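Local atomic coordinates of Cif-like 1 (Burkholderia cenocepacia, PDB entry 7JQY), a protein that probably hydrolyses epoxides, as a Cif-like member of the alpha/beta hydrolase fold that assembles as an octamer. Residues B[97-102]-B[235-240]. The protein carries 1 engineered substitution. Residues are numbered along the deposited sequence; the frame is centred on the assembly and turned at random.
Sequences DKASMA and ETRFKA
K98 and F238 make the buried, apolar half of this contact, in which aliphatic carbon meets ring without any direct hydrogen bond between the two segments. The CB of K98 lies 3.9 Å from CZ of F238 and approaches the ring obliquely. The same ring meets Y130 edge-to-face, which ties it to helix 124-135. With CG anti to its carbonyl carbon (chi1 -54°) and bends at chi2 and chi4, the lysine leads its amine away from the phenyl; there NZ forms a salt bridge with D234 and hydrogen bonds to the carbonyls of Y96 and L227. Helix 98-111, beside the central sheet, here meets helix 231-241, part of the excursion between strands 140-146 and 250-255 where alpha/beta hydrolases commonly carry their cap. The R237 side is exposed and polar. CG anti to the backbone N (chi1 -174°), then a bend at chi2, brings the guanidinium across A99, whose CB packs closely over one face, 3.8 Å from NH1. Looseness begins beyond it. D97 caps helix 98-111: its OD2 accepts from S100 N at 2.9 Å, from above the carboxylate plane, and from S100 OG at 2.9 Å through the syn lone pair. One water donates to D97 OD2 and weakly accepts from R237 NH1; with OD2 and NH1 5.1 Å apart, the opposite charges form no direct salt bridge, though they may attract weakly.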
ATOM      1  N   ASP B  97      10.152 -33.126  -3.834  1.00 43.58           N
ATOM      2  CA  ASP B  97      11.233 -33.955  -3.304  1.00 46.20           C
ATOM      3  C   ASP B  97      12.302 -34.116  -4.374  1.00 47.06           C
ATOM      4  O   ASP B  97      11.994 -34.206  -5.567  1.00 43.33           O
ATOM      5  CB  ASP B  97      10.717 -35.322  -2.873  1.00 44.73           C
ATOM      6  CG  ASP B  97      10.057 -36.068  -4.016  1.00 49.60           C
ATOM      7  OD1 ASP B  97       8.903 -35.723  -4.356  1.00 51.65           O
ATOM      8  OD2 ASP B  97      10.704 -36.969  -4.594  1.00 50.21           O
ATOM      9  N   LYS B  98      13.566 -34.152  -3.947  1.00 42.20           N
ATOM     10  CA  LYS B  98      14.652 -34.043  -4.915  1.00 43.15           C
ATOM     11  C   LYS B  98      14.750 -35.268  -5.816  1.00 45.38           C
ATOM     12  O   LYS B  98      15.134 -35.142  -6.986  1.00 43.14           O
ATOM     13  CB  LYS B  98      15.973 -33.798  -4.181  1.00 41.38           C
ATOM     14  CG  LYS B  98      15.925 -32.603  -3.230  1.00 43.08           C
ATOM     15  CD  LYS B  98      15.248 -31.404  -3.909  1.00 41.25           C
ATOM     16  CE  LYS B  98      14.749 -30.379  -2.904  1.00 38.81           C
ATOM     17  NZ  LYS B  98      13.624 -30.850  -2.048  1.00 36.81           N
ATOM     18  N   ALA B  99      14.408 -36.457  -5.305  1.00 47.20           N
ATOM     19  CA  ALA B  99      14.463 -37.656  -6.142  1.00 47.90           C
ATOM     20  C   ALA B  99      13.492 -37.548  -7.313  1.00 46.91           C
ATOM     21  O   ALA B  99      13.827 -37.906  -8.448  1.00 47.66           O
ATOM     22  CB  ALA B  99      14.169 -38.904  -5.312  1.00 47.92           C
ATOM     23  N   SER B 100      12.277 -37.073  -7.055  1.00 47.10           N
ATOM     24  CA  SER B 100      11.319 -36.921  -8.142  1.00 48.44           C
ATOM     25  C   SER B 100      11.736 -35.812  -9.101  1.00 48.31           C
ATOM     26  O   SER B 100      11.532 -35.931 -10.312  1.00 47.25           O
ATOM     27  CB  SER B 100       9.930 -36.637  -7.574  1.00 50.96           C
ATOM     28  OG  SER B 100       9.385 -37.814  -7.011  1.00 57.04           O
ATOM     29  N   MET B 101      12.334 -34.742  -8.581  1.00 47.79           N
ATOM     30  CA  MET B 101      12.811 -33.675  -9.452  1.00 44.58           C
ATOM     31  C   MET B 101      13.923 -34.161 -10.367  1.00 44.58           C
ATOM     32  O   MET B 101      14.054 -33.673 -11.495  1.00 45.01           O
ATOM     33  CB  MET B 101      13.290 -32.496  -8.609  1.00 40.53           C
ATOM     34  CG  MET B 101      12.165 -31.809  -7.895  1.00 41.20           C
ATOM     35  SD  MET B 101      12.712 -30.397  -6.949  1.00 41.80           S
ATOM     36  CE  MET B 101      13.544 -29.423  -8.206  1.00 35.13           C
ATOM     37  N   ALA B 102      14.736 -35.109  -9.901  1.00 45.15           N
ATOM     38  CA  ALA B 102      15.710 -35.728 -10.789  1.00 46.60           C
ATOM     39  C   ALA B 102      15.013 -36.453 -11.932  1.00 43.49           C
ATOM     40  O   ALA B 102      15.516 -36.461 -13.059  1.00 44.47           O
ATOM     41  CB  ALA B 102      16.620 -36.673 -10.009  1.00 45.58           C
ATOM     42  N   GLU B 235      15.871 -36.330   3.372  1.00 47.29           N
ATOM     43  CA  GLU B 235      16.840 -36.918   4.299  1.00 51.27           C
ATOM     44  C   GLU B 235      16.679 -38.431   4.348  1.00 53.00           C
ATOM     45  O   GLU B 235      17.647 -39.175   4.165  1.00 54.09           O
ATOM     46  CB  GLU B 235      16.686 -36.299   5.683  1.00 47.45           C
ATOM     47  CG  GLU B 235      17.265 -34.900   5.759  1.00 46.37           C
ATOM     48  CD  GLU B 235      16.855 -34.160   7.009  1.00 49.76           C
ATOM     49  OE1 GLU B 235      15.890 -34.602   7.674  1.00 49.50           O
ATOM     50  OE2 GLU B 235      17.506 -33.138   7.330  1.00 51.40           O
ATOM     51  N   THR B 236      15.444 -38.898   4.536  1.00 54.88           N
ATOM     52  CA  THR B 236      15.167 -40.330   4.529  1.00 53.34           C
ATOM     53  C   THR B 236      15.585 -40.960   3.207  1.00 55.44           C
ATOM     54  O   THR B 236      16.242 -42.008   3.183  1.00 55.84           O
ATOM     55  CB  THR B 236      13.673 -40.569   4.774  1.00 52.82           C
ATOM     56  OG1 THR B 236      13.220 -39.743   5.852  1.00 54.77           O
ATOM     57  CG2 THR B 236      13.392 -42.023   5.094  1.00 56.06           C
ATOM     58  N   ARG B 237      15.215 -40.329   2.090  1.00 52.02           N
ATOM     59  CA  ARG B 237      15.494 -40.934   0.794  1.00 54.03           C
ATOM     60  C   ARG B 237      16.989 -40.953   0.498  1.00 54.09           C
ATOM     61  O   ARG B 237      17.518 -41.959   0.007  1.00 54.58           O
ATOM     62  CB  ARG B 237      14.714 -40.199  -0.303  1.00 52.15           C
ATOM     63  CG  ARG B 237      14.833 -40.843  -1.662  1.00 52.30           C
ATOM     64  CD  ARG B 237      14.005 -42.111  -1.734  1.00 51.62           C
ATOM     65  NE  ARG B 237      14.097 -42.736  -3.046  1.00 52.93           N
ATOM     66  CZ  ARG B 237      13.199 -42.566  -4.011  1.00 55.32           C
ATOM     67  NH1 ARG B 237      12.141 -41.791  -3.800  1.00 53.28           N
ATOM     68  NH2 ARG B 237      13.352 -43.171  -5.183  1.00 56.59           N
ATOM     69  N   PHE B 238      17.699 -39.874   0.845  1.00 51.36           N
ATOM     70  CA  PHE B 238      19.119 -39.775   0.504  1.00 52.31           C
ATOM     71  C   PHE B 238      19.978 -40.707   1.351  1.00 55.41           C
ATOM     72  O   PHE B 238      20.962 -41.270   0.856  1.00 53.20           O
ATOM     73  CB  PHE B 238      19.603 -38.333   0.674  1.00 53.24           C
ATOM     74  CG  PHE B 238      19.351 -37.470  -0.515  1.00 52.90           C
ATOM     75  CD1 PHE B 238      18.247 -37.693  -1.330  1.00 51.28           C
ATOM     76  CD2 PHE B 238      20.222 -36.441  -0.828  1.00 51.16           C
ATOM     77  CE1 PHE B 238      18.014 -36.901  -2.430  1.00 50.91           C
ATOM     78  CE2 PHE B 238      19.997 -35.643  -1.927  1.00 50.76           C
ATOM     79  CZ  PHE B 238      18.889 -35.868  -2.733  1.00 49.08           C
ATOM     80  N   LYS B 239      19.610 -40.886   2.621  1.00 55.66           N
ATOM     81  CA  LYS B 239      20.338 -41.806   3.492  1.00 59.21           C
ATOM     82  C   LYS B 239      20.328 -43.213   2.912  1.00 61.31           C
ATOM     83  O   LYS B 239      21.308 -43.960   3.033  1.00 60.70           O
ATOM     84  CB  LYS B 239      19.684 -41.797   4.880  1.00 59.10           C
ATOM     85  CG  LYS B 239      19.847 -40.497   5.658  1.00 62.17           C
ATOM     86  CD  LYS B 239      18.898 -40.404   6.862  1.00 66.27           C
ATOM     87  CE  LYS B 239      19.509 -39.948   8.174  1.00 69.32           C
ATOM     88  NZ  LYS B 239      18.466 -39.139   8.895  1.00 70.96           N
ATOM     89  N   ALA B 240      19.205 -43.596   2.310  1.00 57.96           N
ATOM     90  CA  ALA B 240      19.124 -44.859   1.587  1.00 59.23           C
ATOM     91  C   ALA B 240      19.997 -44.846   0.340  1.00 60.28           C
ATOM     92  O   ALA B 240      20.629 -45.855   0.006  1.00 60.31           O
ATOM     93  CB  ALA B 240      17.667 -45.166   1.228  1.00 54.79           C
TER
HETATM   94  O   HOH W   1      11.446 -39.372  -2.521  1.00 45.82           O